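PmoF1 (PDB 6P1E) binds copper in its PCuAC domain, a family in which methane oxidizers use a histidine brace, and probably acts as a copper chaperone. Local coordinates at residues Y5-L10 / E108-V113; K25-Y30 / V86-A91; D41-V46 / M103-E108; K93-G98 / A117-P122. All coordinates share one frame; numbering follows the deposited sequence.

Interaction 1 of 4, residues Y5-L10 / E108-V113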
loop_
_atom_site.group_PDB
_atom_site.type_symbol
_atom_site.label_atom_id
_atom_site.label_comp_id
_atom_site.label_asym_id
_atom_site.label_seq_id
_atom_site.Cartn_x
_atom_site.Cartn_y
_atom_site.Cartn_z
ATOM N N TYR B 5 -6.462 11.578 -2.711
ATOM C CA TYR B 5 -6.369 12.946 -3.201
ATOM C C TYR B 5 -6.515 12.966 -4.714
ATOM O O TYR B 5 -5.848 12.215 -5.423
ATOM C CB TYR B 5 -5.042 13.571 -2.774
ATOM C CG TYR B 5 -4.857 13.560 -1.277
ATOM C CD1 TYR B 5 -5.247 14.644 -0.504
ATOM C CD2 TYR B 5 -4.305 12.460 -0.634
ATOM C CE1 TYR B 5 -5.088 14.636 0.867
ATOM C CE2 TYR B 5 -4.143 12.442 0.737
ATOM C CZ TYR B 5 -4.534 13.534 1.482
ATOM O OH TYR B 5 -4.375 13.524 2.849
ATOM N N ASP B 6 -7.384 13.846 -5.198
ATOM C CA ASP B 6 -7.623 13.986 -6.627
ATOM C C ASP B 6 -6.903 15.217 -7.142
ATOM O O ASP B 6 -6.913 16.265 -6.496
ATOM C CB ASP B 6 -9.119 14.108 -6.924
ATOM C CG ASP B 6 -9.921 12.933 -6.396
ATOM O OD1 ASP B 6 -9.612 11.783 -6.763
ATOM O OD2 ASP B 6 -10.861 13.163 -5.608
ATOM N N VAL B 7 -6.245 15.077 -8.288
ATOM C CA VAL B 7 -5.712 16.233 -9.003
ATOM C C VAL B 7 -5.835 15.972 -10.504
ATOM O O VAL B 7 -5.346 14.963 -11.018
ATOM C CB VAL B 7 -4.245 16.533 -8.595
ATOM C CG1 VAL B 7 -3.326 15.342 -8.872
ATOM C CG2 VAL B 7 -3.741 17.793 -9.290
ATOM N N GLY B 8 -6.512 16.878 -11.202
ATOM C CA GLY B 8 -6.885 16.627 -12.580
ATOM C C GLY B 8 -7.639 15.311 -12.658
ATOM O O GLY B 8 -8.570 15.078 -11.884
ATOM N N LYS B 9 -7.222 14.444 -13.574
ATOM C CA LYS B 9 -7.826 13.121 -13.714
ATOM C C LYS B 9 -6.972 12.048 -13.046
ATOM O O LYS B 9 -7.151 10.855 -13.299
ATOM C CB LYS B 9 -8.043 12.788 -15.189
ATOM C CG LYS B 9 -9.054 13.700 -15.861
ATOM C CD LYS B 9 -9.414 13.216 -17.252
ATOM C CE LYS B 9 -10.396 14.158 -17.929
ATOM N NZ LYS B 9 -11.639 14.354 -17.129
ATOM N N LEU B 10 -6.039 12.480 -12.203
ATOM C CA LEU B 10 -5.239 11.564 -11.397
ATOM C C LEU B 10 -5.863 11.369 -10.023
ATOM O O LEU B 10 -6.511 12.268 -9.488
ATOM C CB LEU B 10 -3.804 12.075 -11.226
ATOM C CG LEU B 10 -3.057 12.526 -12.481
ATOM C CD1 LEU B 10 -1.651 12.982 -12.111
ATOM C CD2 LEU B 10 -3.009 11.413 -13.508
ATOM N N GLU B 108 3.702 16.753 -13.907
ATOM C CA GLU B 108 4.079 17.588 -15.049
ATOM C C GLU B 108 2.884 18.318 -15.662
ATOM O O GLU B 108 2.977 19.503 -15.982
ATOM C CB GLU B 108 4.774 16.755 -16.129
ATOM C CG GLU B 108 5.246 17.595 -17.319
ATOM C CD GLU B 108 5.981 16.787 -18.371
ATOM O OE1 GLU B 108 5.679 15.585 -18.527
ATOM O OE2 GLU B 108 6.863 17.361 -19.046
ATOM N N LYS B 109 1.775 17.605 -15.836
ATOM C CA LYS B 109 0.586 18.167 -16.475
ATOM C C LYS B 109 -0.481 18.592 -15.461
ATOM O O LYS B 109 -1.037 19.684 -15.561
ATOM C CB LYS B 109 -0.019 17.154 -17.452
ATOM C CG LYS B 109 0.943 16.636 -18.513
ATOM C CD LYS B 109 1.395 17.736 -19.460
ATOM C CE LYS B 109 2.338 17.194 -20.523
ATOM N NZ LYS B 109 2.784 18.248 -21.475
ATOM N N ALA B 110 -0.760 17.729 -14.488
ATOM C CA ALA B 110 -1.869 17.953 -13.561
ATOM C C ALA B 110 -1.570 19.027 -12.514
ATOM O O ALA B 110 -2.484 19.552 -11.879
ATOM C CB ALA B 110 -2.234 16.646 -12.869
ATOM N N GLY B 111 -0.295 19.358 -12.347
ATOM C CA GLY B 111 0.117 20.371 -11.393
ATOM C C GLY B 111 0.348 19.807 -10.005
ATOM O O GLY B 111 0.640 18.620 -9.850
ATOM N N GLU B 112 0.221 20.665 -8.997
ATOM C CA GLU B 112 0.573 20.311 -7.625
ATOM C C GLU B 112 -0.643 19.887 -6.799
ATOM O O GLU B 112 -1.749 20.394 -6.996
ATOM C CB GLU B 112 1.278 21.491 -6.950
ATOM C CG GLU B 112 2.514 21.965 -7.704
ATOM C CD GLU B 112 3.334 22.978 -6.930
ATOM O OE1 GLU B 112 2.828 23.507 -5.922
ATOM O OE2 GLU B 112 4.486 23.250 -7.332
ATOM N N VAL B 113 -0.430 18.945 -5.886
ATOM C CA VAL B 113 -1.455 18.557 -4.926
ATOM C C VAL B 113 -0.804 18.347 -3.561
ATOM O O VAL B 113 0.229 17.688 -3.449
ATOM C CB VAL B 113 -2.222 17.284 -5.372
ATOM C CG1 VAL B 113 -1.283 16.096 -5.556
ATOM C CG2 VAL B 113 -3.334 16.951 -4.376
#
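Y5-V7 and G111-V113 run antiparallel at 164°, but their axes stay 7.7 Å apart, so the strands meet through side chains, with no hydrogen bond crossing between them. The first segment is a two-residue beta hairpin: a type II' turn from V7 to L10 carries strand 4-7 into strand 10-18, closed by V7 N to L10 O and by L10 N to V7 O at 2.8 Å. G8, at positive phi, takes the first corner of that turn. Both strands of the contact pair with strand 10-18, 4-7 antiparallel and 111-120 parallel.

V7 does most of the work. Its CB lies 3.9 Å from V113 CB, and the two CG1 methyls, V7 CG1 and V113 CG1, touch at 4.0 Å as the branches pass at a slant. The other methyl, V7 CG2, is anti to the backbone N, which carries it over the start of the second strand to rest 3.4 Å from A110 O. An alanine here removes both methyls, and would probably leave V113 CG1 without its neighbour and a gap over A110 O. F107 touches V7, L10 and V113 alike.

At one end Y5 gives only its CB, 4.1 Å from V113 CG2; its ring leads off, and OH is hydrogen-bonded to D116 N. G111 follows A110 with phi 87° and psi -155°, where a side chain would jam against the preceding carbonyl. Past the turn, L10 CD1 reaches across to A110 CB at 3.8 Å.

Interaction 2 of 4, residues K25-Y30 / V86-A91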
loop_
_atom_site.group_PDB
_atom_site.type_symbol
_atom_site.label_atom_id
_atom_site.label_comp_id
_atom_site.label_asym_id
_atom_site.label_seq_id
_atom_site.Cartn_x
_atom_site.Cartn_y
_atom_site.Cartn_z
ATOM N N LYS B 25 18.386 8.044 8.838
ATOM C CA LYS B 25 17.748 9.352 8.668
ATOM C C LYS B 25 16.923 9.439 7.378
ATOM O O LYS B 25 16.431 10.513 7.026
ATOM C CB LYS B 25 18.798 10.467 8.687
ATOM C CG LYS B 25 19.474 10.664 10.037
ATOM C CD LYS B 25 20.182 12.012 10.110
ATOM C CE LYS B 25 20.901 12.195 11.438
ATOM N NZ LYS B 25 21.882 13.315 11.403
ATOM N N ASN B 26 16.762 8.313 6.684
ATOM C CA ASN B 26 16.000 8.275 5.438
ATOM C C ASN B 26 14.674 7.541 5.591
ATOM O O ASN B 26 14.587 6.553 6.316
ATOM C CB ASN B 26 16.817 7.617 4.323
ATOM C CG ASN B 26 17.168 6.175 4.630
ATOM O OD1 ASN B 26 17.651 5.856 5.717
ATOM N ND2 ASN B 26 16.917 5.292 3.670
ATOM N N ALA B 27 13.649 8.026 4.895
ATOM C CA ALA B 27 12.345 7.369 4.865
ATOM C C ALA B 27 11.976 7.056 3.420
ATOM O O ALA B 27 12.583 7.587 2.492
ATOM C CB ALA B 27 11.287 8.245 5.507
ATOM N N SER B 28 10.975 6.199 3.243
ATOM C CA SER B 28 10.512 5.815 1.916
ATOM C C SER B 28 9.029 6.113 1.784
ATOM O O SER B 28 8.248 5.715 2.642
ATOM C CB SER B 28 10.776 4.329 1.668
ATOM O OG SER B 28 12.162 4.044 1.723
ATOM N N PHE B 29 8.645 6.784 0.700
ATOM C CA PHE B 29 7.257 7.184 0.482
ATOM C C PHE B 29 6.623 6.326 -0.599
ATOM O O PHE B 29 7.230 6.066 -1.642
ATOM C CB PHE B 29 7.168 8.664 0.098
ATOM C CG PHE B 29 5.819 9.075 -0.436
ATOM C CD1 PHE B 29 4.797 9.434 0.426
ATOM C CD2 PHE B 29 5.577 9.105 -1.802
ATOM C CE1 PHE B 29 3.559 9.814 -0.063
ATOM C CE2 PHE B 29 4.343 9.484 -2.296
ATOM C CZ PHE B 29 3.334 9.841 -1.423
ATOM N N TYR B 30 5.384 5.924 -0.334
ATOM C CA TYR B 30 4.656 4.960 -1.142
ATOM C C TYR B 30 3.240 5.459 -1.379
ATOM O O TYR B 30 2.711 6.246 -0.598
ATOM C CB TYR B 30 4.619 3.599 -0.445
ATOM C CG TYR B 30 5.975 3.044 -0.072
ATOM C CD1 TYR B 30 6.901 2.699 -1.047
ATOM C CD2 TYR B 30 6.319 2.843 1.256
ATOM C CE1 TYR B 30 8.134 2.185 -0.706
ATOM C CE2 TYR B 30 7.548 2.328 1.606
ATOM C CZ TYR B 30 8.453 2.000 0.621
ATOM O OH TYR B 30 9.682 1.487 0.969
ATOM N N VAL B 86 9.525 7.060 -3.523
ATOM C CA VAL B 86 10.200 8.336 -3.336
ATOM C C VAL B 86 11.025 8.270 -2.061
ATOM O O VAL B 86 10.501 7.965 -0.989
ATOM C CB VAL B 86 9.201 9.508 -3.260
ATOM C CG1 VAL B 86 9.935 10.834 -3.074
ATOM C CG2 VAL B 86 8.334 9.543 -4.504
ATOM N N ALA B 87 12.318 8.550 -2.186
ATOM C CA ALA B 87 13.201 8.590 -1.032
ATOM C C ALA B 87 13.108 9.947 -0.356
ATOM O O ALA B 87 13.243 10.980 -1.008
ATOM C CB ALA B 87 14.637 8.299 -1.447
ATOM N N LEU B 88 12.857 9.930 0.950
ATOM C CA LEU B 88 12.829 11.143 1.762
ATOM C C LEU B 88 14.096 11.177 2.613
ATOM O O LEU B 88 14.263 10.353 3.508
ATOM C CB LEU B 88 11.579 11.181 2.643
ATOM C CG LEU B 88 10.237 11.045 1.918
ATOM C CD1 LEU B 88 9.087 11.138 2.908
ATOM C CD2 LEU B 88 10.083 12.094 0.828
ATOM N N LEU B 89 14.988 12.116 2.319
ATOM C CA LEU B 89 16.305 12.145 2.950
ATOM C C LEU B 89 16.395 13.232 4.033
ATOM O O LEU B 89 15.755 14.277 3.935
ATOM C CB LEU B 89 17.380 12.359 1.879
ATOM C CG LEU B 89 17.269 11.476 0.630
ATOM C CD1 LEU B 89 18.327 11.861 -0.392
ATOM C CD2 LEU B 89 17.399 10.015 1.024
ATOM N N ASP B 90 17.192 12.961 5.063
ATOM C CA ASP B 90 17.515 13.945 6.099
ATOM C C ASP B 90 16.309 14.477 6.874
ATOM O O ASP B 90 16.007 15.671 6.825
ATOM C CB ASP B 90 18.264 15.127 5.475
ATOM C CG ASP B 90 19.530 14.702 4.757
ATOM O OD1 ASP B 90 20.219 13.786 5.250
ATOM O OD2 ASP B 90 19.834 15.285 3.696
ATOM N N ALA B 91 15.611 13.581 7.567
ATOM C CA ALA B 91 14.586 13.964 8.536
ATOM C C ALA B 91 15.082 15.042 9.504
ATOM O O ALA B 91 16.191 14.949 10.028
ATOM C CB ALA B 91 14.119 12.744 9.313
#
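An antiparallel beta ladder joins A27-F29 to V86-L88, and two hydrogen-bonded pairs frame it. A27 and L88 exchange both of their backbone bonds, A27 N to L88 O and L88 N to A27 O, each 2.8 Å long. F29 and V86 do the same, with F29 N to V86 O at 2.8 Å and V86 N to F29 O at 3.1 Å. Between them S28 and A87 form the non-hydrogen-bonded pair.

L88 O also receives the CA-H of N26, with N26 CA 3.3 Å away. Beyond this point D90 adopts positive phi and psi, and the chain swings round to bring A91 N onto K25 O, a nearly straight bond of 174° at the hydrogen.

The pair belongs to the beta sandwich of the cupredoxin-like PCuAC fold, and the A27, F29, V86 and L88 side chains all face its interior. F29 has CG anti to the backbone N (chi1 167°), which sets the ring alongside V86: V86 CG2 comes in at the ring edge, near its plane, 3.9 Å from F29 CD2. L88 CD1 leans on F29 CB at 4.2 Å. M103, from strand 100-107, touches both F29 and L88, and F51, on strand 51-57 that pairs with 75-91, touches A27, L88 and A91. On the other face S28 packs on Y85, and the Y30 ring meets that of W16 with the planes at about 40°.

Interaction 3 of 4, residues D41-V46 / M103-E108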
loop_
_atom_site.group_PDB
_atom_site.type_symbol
_atom_site.label_atom_id
_atom_site.label_comp_id
_atom_site.label_asym_id
_atom_site.label_seq_id
_atom_site.Cartn_x
_atom_site.Cartn_y
_atom_site.Cartn_z
ATOM N N ASP B 41 0.886 11.379 -17.855
ATOM C CA ASP B 41 1.432 12.379 -16.948
ATOM C C ASP B 41 2.667 11.792 -16.277
ATOM O O ASP B 41 3.044 10.652 -16.549
ATOM C CB ASP B 41 0.391 12.807 -15.906
ATOM C CG ASP B 41 0.599 14.234 -15.413
ATOM O OD1 ASP B 41 1.746 14.732 -15.462
ATOM O OD2 ASP B 41 -0.388 14.863 -14.975
ATOM N N LYS B 42 3.301 12.575 -15.412
ATOM C CA LYS B 42 4.499 12.132 -14.708
ATOM C C LYS B 42 4.557 12.756 -13.327
ATOM O O LYS B 42 4.243 13.931 -13.173
ATOM C CB LYS B 42 5.764 12.524 -15.475
ATOM C CG LYS B 42 5.850 12.031 -16.905
ATOM C CD LYS B 42 7.180 12.449 -17.517
ATOM C CE LYS B 42 7.256 12.121 -18.998
ATOM N NZ LYS B 42 8.540 12.575 -19.599
ATOM N N LEU B 43 4.963 11.980 -12.328
ATOM C CA LEU B 43 5.359 12.557 -11.051
ATOM C C LEU B 43 6.814 12.988 -11.196
ATOM O O LEU B 43 7.702 12.145 -11.336
ATOM C CB LEU B 43 5.185 11.562 -9.903
ATOM C CG LEU B 43 5.630 12.065 -8.526
ATOM C CD1 LEU B 43 4.757 13.218 -8.055
ATOM C CD2 LEU B 43 5.616 10.929 -7.513
ATOM N N VAL B 44 7.055 14.296 -11.176
ATOM C CA VAL B 44 8.382 14.829 -11.479
ATOM C C VAL B 44 9.107 15.374 -10.252
ATOM O O VAL B 44 10.335 15.459 -10.242
ATOM C CB VAL B 44 8.303 15.948 -12.540
ATOM C CG1 VAL B 44 7.778 15.390 -13.854
ATOM C CG2 VAL B 44 7.432 17.104 -12.054
ATOM N N ALA B 45 8.358 15.743 -9.220
ATOM C CA ALA B 45 8.970 16.281 -8.013
ATOM C C ALA B 45 8.098 16.082 -6.782
ATOM O O ALA B 45 6.878 15.948 -6.876
ATOM C CB ALA B 45 9.279 17.761 -8.199
ATOM N N VAL B 46 8.751 16.066 -5.624
ATOM C CA VAL B 46 8.072 15.988 -4.340
ATOM C C VAL B 46 8.697 17.014 -3.408
ATOM O O VAL B 46 9.920 17.087 -3.288
ATOM C CB VAL B 46 8.172 14.576 -3.724
ATOM C CG1 VAL B 46 7.629 14.553 -2.296
ATOM C CG2 VAL B 46 7.438 13.565 -4.594
ATOM N N MET B 103 3.007 16.732 2.393
ATOM C CA MET B 103 3.880 16.705 1.232
ATOM C C MET B 103 3.149 17.344 0.068
ATOM O O MET B 103 1.919 17.370 0.042
ATOM C CB MET B 103 4.278 15.270 0.867
ATOM C CG MET B 103 4.813 14.431 2.016
ATOM S SD MET B 103 4.943 12.683 1.579
ATOM C CE MET B 103 6.062 12.748 0.183
ATOM N N THR B 104 3.909 17.838 -0.901
ATOM C CA THR B 104 3.333 18.322 -2.142
ATOM C C THR B 104 3.880 17.478 -3.278
ATOM O O THR B 104 5.090 17.407 -3.485
ATOM C CB THR B 104 3.658 19.810 -2.392
ATOM O OG1 THR B 104 3.208 20.598 -1.283
ATOM C CG2 THR B 104 2.982 20.299 -3.667
ATOM N N LEU B 105 2.977 16.831 -4.005
ATOM C CA LEU B 105 3.354 16.080 -5.190
ATOM C C LEU B 105 3.200 16.989 -6.395
ATOM O O LEU B 105 2.204 17.701 -6.515
ATOM C CB LEU B 105 2.496 14.822 -5.348
ATOM C CG LEU B 105 2.408 13.895 -4.134
ATOM C CD1 LEU B 105 1.513 12.703 -4.446
ATOM C CD2 LEU B 105 3.785 13.437 -3.684
ATOM N N VAL B 106 4.189 16.962 -7.280
ATOM C CA VAL B 106 4.185 17.807 -8.464
ATOM C C VAL B 106 4.122 16.935 -9.707
ATOM O O VAL B 106 5.040 16.162 -9.985
ATOM C CB VAL B 106 5.433 18.710 -8.527
ATOM C CG1 VAL B 106 5.333 19.677 -9.700
ATOM C CG2 VAL B 106 5.609 19.474 -7.219
ATOM N N PHE B 107 3.019 17.054 -10.437
ATOM C CA PHE B 107 2.825 16.322 -11.681
ATOM C C PHE B 107 3.060 17.259 -12.858
ATOM O O PHE B 107 2.672 18.426 -12.808
ATOM C CB PHE B 107 1.423 15.719 -11.734
ATOM C CG PHE B 107 1.156 14.717 -10.648
ATOM C CD1 PHE B 107 1.536 13.392 -10.799
ATOM C CD2 PHE B 107 0.542 15.104 -9.468
ATOM C CE1 PHE B 107 1.295 12.467 -9.798
ATOM C CE2 PHE B 107 0.300 14.185 -8.462
ATOM C CZ PHE B 107 0.677 12.866 -8.626
ATOM N N GLU B 108 3.702 16.753 -13.907
ATOM C CA GLU B 108 4.079 17.588 -15.049
ATOM C C GLU B 108 2.884 18.318 -15.662
ATOM O O GLU B 108 2.977 19.503 -15.982
ATOM C CB GLU B 108 4.774 16.755 -16.129
ATOM C CG GLU B 108 5.246 17.595 -17.319
ATOM C CD GLU B 108 5.981 16.787 -18.371
ATOM O OE1 GLU B 108 5.679 15.585 -18.527
ATOM O OE2 GLU B 108 6.863 17.361 -19.046
#
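L43 has CG anti to its own N (chi1 178°) and a bend at chi2 (65°), while F107 turns its CG anti to the carbonyl carbon (-62°); together these lay L43 CD1 over one face of the F107 ring, 4.2 Å from its centroid, as a CH-pi contact. The antiparallel strands are interrupted here by a classic beta bulge, V44 and A45 both facing V106. V106 O takes V44 N at 3.0 Å and, weakly, A45 N, while V106 N returns a bond to A45 O.

Beside the turn, E108 N binds K42 O at 3.0 Å. D41 secures that turn: OD1 accepts its neighbour K42 N (2.7 Å, on the anti side) as well as K109 N, and OD2 accepts A110 N. With an alanine in its place the amides of K42, K109 and A110 would probably lose their acceptor, and the turn would be likely to shift against the strand. D41 OD2 also lies against F107 CB at 3.8 Å.

Toward the other end V46 and L105 point the same way, with V46 CG2 on L105 CD2 at 3.8 Å. Bent at chi3, M103 brings CE to V46 CG1 at 3.4 Å, a closeness doubtful in detail.

Interaction 4 of 4, residues K93-G98 / A117-P122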
loop_
_atom_site.group_PDB
_atom_site.type_symbol
_atom_site.label_atom_id
_atom_site.label_comp_id
_atom_site.label_asym_id
_atom_site.label_seq_id
_atom_site.Cartn_x
_atom_site.Cartn_y
_atom_site.Cartn_z
ATOM N N LYS B 93 13.405 15.796 12.259
ATOM C CA LYS B 93 13.037 15.271 13.572
ATOM C C LYS B 93 12.611 13.813 13.527
ATOM O O LYS B 93 12.320 13.269 12.462
ATOM C CB LYS B 93 11.891 16.078 14.175
ATOM C CG LYS B 93 12.278 17.275 14.992
ATOM C CD LYS B 93 11.022 18.041 15.307
ATOM C CE LYS B 93 11.275 19.200 16.217
ATOM N NZ LYS B 93 9.978 19.601 16.782
ATOM N N HIS B 94 12.585 13.189 14.700
ATOM C CA HIS B 94 12.162 11.801 14.826
ATOM C C HIS B 94 10.680 11.644 14.499
ATOM O O HIS B 94 9.841 12.369 15.037
ATOM C CB HIS B 94 12.441 11.291 16.240
ATOM C CG HIS B 94 12.168 9.831 16.413
ATOM N ND1 HIS B 94 10.962 9.347 16.872
ATOM C CD2 HIS B 94 12.945 8.747 16.180
ATOM C CE1 HIS B 94 11.009 8.028 16.919
ATOM N NE2 HIS B 94 12.201 7.639 16.505
ATOM N N LEU B 95 10.360 10.699 13.619
ATOM C CA LEU B 95 8.973 10.454 13.239
ATOM C C LEU B 95 8.202 9.581 14.229
ATOM O O LEU B 95 8.677 8.523 14.645
ATOM C CB LEU B 95 8.927 9.802 11.854
ATOM C CG LEU B 95 9.094 10.716 10.639
ATOM C CD1 LEU B 95 9.064 9.930 9.355
ATOM C CD2 LEU B 95 7.991 11.728 10.608
ATOM N N GLU B 96 7.013 10.048 14.600
ATOM C CA GLU B 96 6.039 9.266 15.363
ATOM C C GLU B 96 4.785 8.966 14.534
ATOM O O GLU B 96 4.285 9.831 13.818
ATOM C CB GLU B 96 5.678 9.960 16.675
ATOM C CG GLU B 96 6.749 9.772 17.745
ATOM C CD GLU B 96 6.399 10.423 19.067
ATOM O OE1 GLU B 96 6.088 11.632 19.080
ATOM O OE2 GLU B 96 6.435 9.720 20.098
ATOM N N VAL B 97 4.300 7.732 14.631
ATOM C CA VAL B 97 3.249 7.204 13.761
ATOM C C VAL B 97 1.982 8.054 13.737
ATOM O O VAL B 97 1.409 8.284 12.672
ATOM C CB VAL B 97 2.869 5.773 14.200
ATOM C CG1 VAL B 97 1.531 5.326 13.602
ATOM C CG2 VAL B 97 3.957 4.824 13.812
ATOM N N GLY B 98 1.541 8.505 14.906
ATOM C CA GLY B 98 0.301 9.251 15.013
ATOM C C GLY B 98 0.367 10.541 14.221
ATOM O O GLY B 98 -0.660 11.134 13.889
ATOM N N ALA B 117 0.493 12.277 4.243
ATOM C CA ALA B 117 0.899 10.883 4.172
ATOM C C ALA B 117 0.855 10.255 5.554
ATOM O O ALA B 117 1.301 10.845 6.535
ATOM C CB ALA B 117 2.290 10.761 3.576
ATOM N N ALA B 118 0.296 9.058 5.627
ATOM C CA ALA B 118 0.220 8.349 6.890
ATOM C C ALA B 118 1.561 7.652 7.167
ATOM O O ALA B 118 2.257 7.248 6.237
ATOM C CB ALA B 118 -0.926 7.387 6.856
ATOM N N ILE B 119 1.930 7.529 8.440
ATOM C CA ILE B 119 3.268 7.055 8.799
ATOM C C ILE B 119 3.308 5.651 9.408
ATOM O O ILE B 119 2.650 5.376 10.409
ATOM C CB ILE B 119 3.934 8.042 9.782
ATOM C CG1 ILE B 119 4.060 9.418 9.121
ATOM C CG2 ILE B 119 5.308 7.535 10.225
ATOM C CD1 ILE B 119 4.531 10.508 10.046
ATOM N N ASP B 120 4.074 4.773 8.762
ATOM C CA ASP B 120 4.403 3.440 9.276
ATOM C C ASP B 120 5.780 3.468 9.955
ATOM O O ASP B 120 6.782 3.652 9.267
ATOM C CB ASP B 120 4.418 2.416 8.135
ATOM C CG ASP B 120 4.353 0.981 8.626
ATOM O OD1 ASP B 120 3.770 0.736 9.704
ATOM O OD2 ASP B 120 4.876 0.092 7.920
ATOM N N ALA B 121 5.850 3.288 11.275
ATOM C CA ALA B 121 7.141 3.305 11.984
ATOM C C ALA B 121 7.682 1.999 12.622
ATOM O O ALA B 121 8.900 1.883 12.744
ATOM C CB ALA B 121 7.085 4.357 13.067
ATOM N N PRO B 122 6.820 1.040 13.046
ATOM C CA PRO B 122 7.265 -0.122 13.844
ATOM C C PRO B 122 8.727 -0.572 13.719
ATOM O O PRO B 122 9.386 -0.711 14.751
ATOM C CB PRO B 122 6.350 -1.248 13.336
ATOM C CG PRO B 122 5.220 -0.564 12.607
ATOM C CD PRO B 122 5.380 0.908 12.773
#
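I119 O is met by two carbons of V97, CG1 at 3.4 Å and CB at 3.8 Å, and no hydrogen bond passes between 93-98 and 117-122. V97 holds CG1 anti to its backbone N (chi1 164°), which brings that methyl to the carbonyl and sends CG2 toward A121. V97 CG2 lies 3.2 Å from A121 CB, shorter than normal methyl packing and so doubtful in detail. The same methyl stands 3.5 Å from A121 N, a buried amide that has no polar partner in the model. P122 CD approaches V97 CG2 more loosely, at 4.3 Å.

Here the loop between strands 75-91 and 100-107 packs on the end of strand 111-120 and the two residues that follow it, at one end of the beta sandwich. I119 points its side chain to the loop: CG1 is anti to the carbonyl carbon and, with the chain extended (chi2 172°), CD1 is carried out to L95 CD2 at 3.7 Å, the two side chains crossing at about a right angle. E96 O lies 3.8 Å from that same I119 CD1, and V97 CA rests 4.1 Å from I119 CG2. L17 and P20 touch L95 from the rest of the fold, and W99 touches I119.

D120 leaves the backbone away from the loop, and its OD2 forms a salt bridge with R18 NH2. Across the dimer interface V97 and A118 pack on K76 of the second subunit, and D120 on T78 of that subunit.

In the fold
From the N terminus, 5-10 opens interaction 1, which closes only at 108-113 and so spans nearly the whole chain. Within that span, 25-30 opens interaction 2 and 41-46 opens interaction 3; interaction 2 closes first, at 86-91, and interaction 3 at 103-108, so the two cross. Interaction 4 opens at 93-98, after interaction 2 has closed, and ends at 117-122, crossing both 3 and 1. Interactions 1 and 3 share E108 and lie at one end of the sandwich, interaction 4 at the other. M103 of interaction 3 bridges the middle, its SD touching F29 of interaction 2 and A117 of the segment 117-122.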